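Local coordinates for pyridoxamine 5'-phosphate oxidase-related, FMN-binding protein (Mycobacterium smegmatis, PDB 6ECI) that binds flavin adenine dinucleotide as a member of the flavin/deazaflavin-dependent oxidoreductase family, probably sequestering the cofactor to protect the cell against hypoxic and oxidative stress, at residues 7-12 against 42-47; 24-29 against 58-63. All coordinates share one frame; numbering follows the deposited sequence.

Contact 1. Residues 7-12 against 42-47; sequences LSATEC and QNRTVL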
loop_
_atom_site.group_PDB
_atom_site.type_symbol
_atom_site.label_atom_id
_atom_site.label_comp_id
_atom_site.label_asym_id
_atom_site.label_seq_id
_atom_site.Cartn_x
_atom_site.Cartn_y
_atom_site.Cartn_z
ATOM N N LEU B 7 11.217 -11.530 9.394
ATOM C CA LEU B 7 11.823 -12.068 8.184
ATOM C C LEU B 7 13.208 -11.474 7.971
ATOM O O LEU B 7 13.442 -10.294 8.254
ATOM C CB LEU B 7 10.947 -11.792 6.962
ATOM C CG LEU B 7 9.558 -12.427 6.966
ATOM C CD1 LEU B 7 8.804 -12.059 5.700
ATOM C CD2 LEU B 7 9.662 -13.937 7.116
ATOM N N SER B 8 14.120 -12.300 7.470
ATOM C CA SER B 8 15.460 -11.850 7.135
ATOM C C SER B 8 15.438 -11.055 5.832
ATOM O O SER B 8 14.432 -10.997 5.121
ATOM C CB SER B 8 16.409 -13.038 7.008
ATOM O OG SER B 8 16.077 -13.823 5.876
ATOM N N ALA B 9 16.582 -10.444 5.515
ATOM C CA ALA B 9 16.669 -9.632 4.306
ATOM C C ALA B 9 16.561 -10.488 3.051
ATOM O O ALA B 9 15.955 -10.068 2.058
ATOM C CB ALA B 9 17.970 -8.834 4.300
ATOM N N THR B 10 17.140 -11.693 3.074
ATOM C CA THR B 10 17.124 -12.534 1.882
ATOM C C THR B 10 15.723 -13.047 1.573
ATOM O O THR B 10 15.395 -13.282 0.404
ATOM C CB THR B 10 18.104 -13.702 2.038
ATOM O OG1 THR B 10 18.092 -14.504 0.849
ATOM C CG2 THR B 10 17.738 -14.570 3.232
ATOM N N GLU B 11 14.884 -13.221 2.597
ATOM C CA GLU B 11 13.501 -13.613 2.348
ATOM C C GLU B 11 12.696 -12.443 1.798
ATOM O O GLU B 11 11.880 -12.618 0.886
ATOM C CB GLU B 11 12.866 -14.154 3.629
ATOM C CG GLU B 11 13.651 -15.282 4.285
ATOM C CD GLU B 11 13.232 -15.540 5.724
ATOM O OE1 GLU B 11 12.361 -16.403 5.947
ATOM O OE2 GLU B 11 13.775 -14.881 6.634
ATOM N N CYS B 12 12.927 -11.238 2.328
ATOM C CA CYS B 12 12.162 -10.070 1.901
ATOM C C CYS B 12 12.401 -9.759 0.427
ATOM O O CYS B 12 11.449 -9.572 -0.340
ATOM C CB CYS B 12 12.524 -8.860 2.764
ATOM S SG CYS B 12 12.122 -9.011 4.519
ATOM N N GLN B 42 15.684 -5.377 -8.532
ATOM C CA GLN B 42 16.952 -5.531 -9.244
ATOM C C GLN B 42 18.085 -5.225 -8.276
ATOM O O GLN B 42 18.285 -4.061 -7.911
ATOM C CB GLN B 42 17.028 -4.608 -10.459
ATOM C CG GLN B 42 16.271 -5.078 -11.679
ATOM C CD GLN B 42 16.621 -4.263 -12.904
ATOM O OE1 GLN B 42 17.085 -3.127 -12.793
ATOM N NE2 GLN B 42 16.407 -4.838 -14.084
ATOM N N ASN B 43 18.823 -6.258 -7.871
ATOM C CA ASN B 43 20.015 -6.119 -7.033
ATOM C C ASN B 43 19.716 -5.307 -5.772
ATOM O O ASN B 43 20.339 -4.278 -5.496
ATOM C CB ASN B 43 21.168 -5.491 -7.821
ATOM C CG ASN B 43 21.442 -6.208 -9.124
ATOM O OD1 ASN B 43 21.415 -5.601 -10.195
ATOM N ND2 ASN B 43 21.708 -7.507 -9.044
ATOM N N ARG B 44 18.743 -5.796 -5.006
ATOM C CA ARG B 44 18.321 -5.150 -3.763
ATOM C C ARG B 44 17.984 -3.679 -3.999
ATOM O O ARG B 44 18.364 -2.800 -3.225
ATOM C CB ARG B 44 19.384 -5.305 -2.670
ATOM C CG ARG B 44 19.960 -6.706 -2.589
ATOM C CD ARG B 44 20.329 -7.110 -1.174
ATOM N NE ARG B 44 20.039 -8.525 -0.948
ATOM C CZ ARG B 44 20.150 -9.143 0.223
ATOM N NH1 ARG B 44 20.557 -8.476 1.296
ATOM N NH2 ARG B 44 19.857 -10.434 0.319
ATOM N N THR B 45 17.297 -3.409 -5.107
ATOM C CA THR B 45 16.700 -2.107 -5.368
ATOM C C THR B 45 15.293 -2.333 -5.897
ATOM O O THR B 45 14.974 -3.399 -6.430
ATOM C CB THR B 45 17.504 -1.265 -6.376
ATOM O OG1 THR B 45 17.351 -1.808 -7.695
ATOM C CG2 THR B 45 18.978 -1.233 -6.014
ATOM N N VAL B 46 14.450 -1.317 -5.746
ATOM C CA VAL B 46 13.055 -1.379 -6.168
ATOM C C VAL B 46 12.919 -0.480 -7.390
ATOM O O VAL B 46 12.869 0.750 -7.272
ATOM C CB VAL B 46 12.098 -0.964 -5.045
ATOM C CG1 VAL B 46 10.650 -1.086 -5.503
ATOM C CG2 VAL B 46 12.341 -1.810 -3.804
ATOM N N LEU B 47 12.852 -1.091 -8.569
ATOM C CA LEU B 47 12.790 -0.358 -9.825
ATOM C C LEU B 47 11.349 -0.148 -10.263
ATOM O O LEU B 47 10.524 -1.061 -10.179
ATOM C CB LEU B 47 13.551 -1.105 -10.920
ATOM C CG LEU B 47 13.433 -0.517 -12.327
ATOM C CD1 LEU B 47 14.138 0.828 -12.414
ATOM C CD2 LEU B 47 13.992 -1.480 -13.350
#
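Arg44 spans the gap between the hairpin turn 42-47 and the first turn of helix 9-16, meeting Ala9 and Thr10 with the two ends of its guanidinium. The nearest CA atoms, those of Thr10 and Arg44, are 9.4 Å apart, so the backbones stay separate and the arginine makes up the difference. Its CG lies anti to the carbonyl carbon, beside the backbone N (chi1 -44°), and bends at chi2 and chi3 swing the chain across to the helix. There NH2 approaches Thr10 CA obliquely at 3.8 Å, and NH1 lies 4.0 Å from the Ala9 CB methyl. The carbonyl oxygen of Ala9 lies over one face of the guanidinium. Thr10 offers CA and CB; its OG1, anti to the backbone N (chi1 -179°), stays 4.5 Å from Arg44 NH2.

Glu11 points away from Arg44 and is engaged within its own turn. Its OE2 receives Ser8 N at 2.7 Å (N-H...O angle 162°) and Ser8 OG at 2.6 Å, both from the anti side and tilted out of the carboxylate plane, the backbone N by more. With Ser8 at the N-cap, the backbone bond forms the Glu11 half of a capping-box arrangement. On the other segment, Gln42 N bonds to Thr45 O at 3.0 Å, closing the two-residue turn on which Arg44 sits. Gln42 also bonds to Arg116 and to the backbone of Glu97, while Trp13 of helix 9-16 packs against Arg44 and Val46.

No hydrogen bond or salt bridge crosses the two segments, and just 89 Å² is buried. The chemistry is therefore van der Waals contact by a solvent-exposed arginine; the Glu11 carboxylate is taken up by Ser8, whose two neutral donors at a helix start would be expected to stabilise it as an anion.

Contact 2. Residues 24-29 against 58-63; sequences IVTTVD and SAAINN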
loop_
_atom_site.group_PDB
_atom_site.type_symbol
_atom_site.label_atom_id
_atom_site.label_comp_id
_atom_site.label_asym_id
_atom_site.label_seq_id
_atom_site.Cartn_x
_atom_site.Cartn_y
_atom_site.Cartn_z
ATOM N N ILE B 24 4.346 3.187 -3.170
ATOM C CA ILE B 24 5.242 4.211 -2.647
ATOM C C ILE B 24 4.457 5.084 -1.677
ATOM O O ILE B 24 3.347 5.535 -1.991
ATOM C CB ILE B 24 5.836 5.057 -3.786
ATOM C CG1 ILE B 24 6.814 4.236 -4.624
ATOM C CG2 ILE B 24 6.529 6.293 -3.232
ATOM C CD1 ILE B 24 8.195 4.114 -4.023
ATOM N N VAL B 25 5.019 5.320 -0.496
ATOM C CA VAL B 25 4.402 6.175 0.513
ATOM C C VAL B 25 5.337 7.348 0.764
ATOM O O VAL B 25 6.491 7.155 1.170
ATOM C CB VAL B 25 4.111 5.409 1.816
ATOM C CG1 VAL B 25 3.602 6.355 2.893
ATOM C CG2 VAL B 25 3.102 4.299 1.562
ATOM N N THR B 26 4.846 8.559 0.516
ATOM C CA THR B 26 5.616 9.778 0.706
ATOM C C THR B 26 4.981 10.621 1.803
ATOM O O THR B 26 3.765 10.579 2.017
ATOM C CB THR B 26 5.709 10.590 -0.592
ATOM O OG1 THR B 26 4.391 10.852 -1.092
ATOM C CG2 THR B 26 6.501 9.823 -1.639
ATOM N N THR B 27 5.813 11.395 2.496
ATOM C CA THR B 27 5.394 12.114 3.691
ATOM C C THR B 27 5.901 13.548 3.657
ATOM O O THR B 27 7.090 13.783 3.420
ATOM C CB THR B 27 5.901 11.413 4.952
ATOM O OG1 THR B 27 5.472 10.047 4.939
ATOM C CG2 THR B 27 5.366 12.100 6.193
ATOM N N VAL B 28 4.997 14.497 3.906
ATOM C CA VAL B 28 5.320 15.919 3.982
ATOM C C VAL B 28 4.431 16.537 5.057
ATOM O O VAL B 28 3.219 16.677 4.856
ATOM C CB VAL B 28 5.120 16.647 2.644
ATOM C CG1 VAL B 28 5.128 18.153 2.856
ATOM C CG2 VAL B 28 6.196 16.256 1.658
ATOM N N ASP B 29 5.025 16.894 6.196
ATOM C CA ASP B 29 4.378 17.697 7.236
ATOM C C ASP B 29 3.036 17.096 7.667
ATOM O O ASP B 29 1.961 17.624 7.385
ATOM C CB ASP B 29 4.201 19.144 6.761
ATOM C CG ASP B 29 5.441 19.990 6.986
ATOM O OD1 ASP B 29 6.255 19.636 7.865
ATOM O OD2 ASP B 29 5.600 21.011 6.284
ATOM N N SER B 58 7.092 14.579 -8.346
ATOM C CA SER B 58 7.439 15.634 -7.402
ATOM C C SER B 58 7.496 15.124 -5.967
ATOM O O SER B 58 8.264 15.653 -5.156
ATOM C CB SER B 58 6.433 16.779 -7.521
ATOM O OG SER B 58 6.737 17.822 -6.614
ATOM N N ALA B 59 6.708 14.102 -5.635
ATOM C CA ALA B 59 6.573 13.679 -4.245
ATOM C C ALA B 59 7.652 12.692 -3.812
ATOM O O ALA B 59 8.124 12.759 -2.672
ATOM C CB ALA B 59 5.191 13.062 -4.014
ATOM N N ALA B 60 8.054 11.774 -4.688
ATOM C CA ALA B 60 8.926 10.673 -4.297
ATOM C C ALA B 60 10.382 10.880 -4.689
ATOM O O ALA B 60 11.277 10.593 -3.889
ATOM C CB ALA B 60 8.426 9.361 -4.908
ATOM N N ILE B 61 10.633 11.369 -5.904
ATOM C CA ILE B 61 11.991 11.410 -6.431
ATOM C C ILE B 61 12.852 12.333 -5.584
ATOM O O ILE B 61 12.463 13.466 -5.274
ATOM C CB ILE B 61 11.966 11.842 -7.905
ATOM C CG1 ILE B 61 11.360 10.727 -8.764
ATOM C CG2 ILE B 61 13.363 12.199 -8.382
ATOM C CD1 ILE B 61 11.301 11.046 -10.239
ATOM N N ASN B 62 14.029 11.834 -5.190
ATOM C CA ASN B 62 15.014 12.554 -4.379
ATOM C C ASN B 62 14.502 12.875 -2.975
ATOM O O ASN B 62 15.045 13.756 -2.299
ATOM C CB ASN B 62 15.487 13.834 -5.079
ATOM C CG ASN B 62 16.185 13.550 -6.393
ATOM O OD1 ASN B 62 17.051 12.678 -6.472
ATOM N ND2 ASN B 62 15.802 14.274 -7.436
ATOM N N ASN B 63 13.469 12.169 -2.520
ATOM C CA ASN B 63 12.965 12.281 -1.161
ATOM C C ASN B 63 12.971 10.907 -0.503
ATOM O O ASN B 63 13.063 9.873 -1.171
ATOM C CB ASN B 63 11.543 12.861 -1.127
ATOM C CG ASN B 63 11.490 14.306 -1.578
ATOM O OD1 ASN B 63 12.293 15.133 -1.146
ATOM N ND2 ASN B 63 10.540 14.618 -2.456
#
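Strand 21-28 passes the last turn of helix 55-60 with the CA atoms of Thr26 and Ala60 only 6.1 Å apart, and no hydrogen bond joins the two segments. This closeness is consistent with two alanines, Ala59 and Ala60, on the helix side. Thr26 points at the helix; chi1 of 55° puts OG1 between the backbone N and the carbonyl carbon and leaves CG2 anti to that carbon, 3.5 Å from Ala59 O and 3.7 Å from Ala60 CA. OG1 lies 3.7 Å from the Ala59 CB methyl. Two residues earlier on the same strand face, Ile24 brings CG2 to 4.0 Å from Ala60 CB, and Val65 packs against Ile24, Thr26 and Ala60.

A type II turn from Ala60 to Asn63 closes with Asn63 N to Ala60 O. Asn63 ND2 bonds from above the carbonyl plane to Ala59 O (3.1 Å), the oxygen that meets the Thr26 methyl. Val25 and Thr27 point away from the helix, and Thr27 packs on Thr27 of the second subunit. A helix against the sheet is consistent with the split beta-barrel of the FMN-binding pyridoxamine 5'-phosphate oxidase clan; it starts at FAD-binding Lys55, and Thr26 touches His33 and Phe35 of the FAD pocket.

In the fold
The segments alternate along the chain, 7-12, 24-29, 42-47, 58-63, so the two contacts interlock in sequence while lying on opposite sides of the chain's centre. Their centres are 21 Å apart and their nearest atoms about 6 Å, without touching. Both reach the same antiparallel sheet: helix 9-16 is followed in the chain by strand 21-28, and strand 46-49 by helix 55-60, while strand 31-41 pairs with both strands. Contact 1 is at the surface, away from the annotated sites, where a hairpin turn meets the N-terminal helix. Contact 2 is buried near the FAD-binding residues Thr50 and Lys55, on a strand whose other face meets the second subunit.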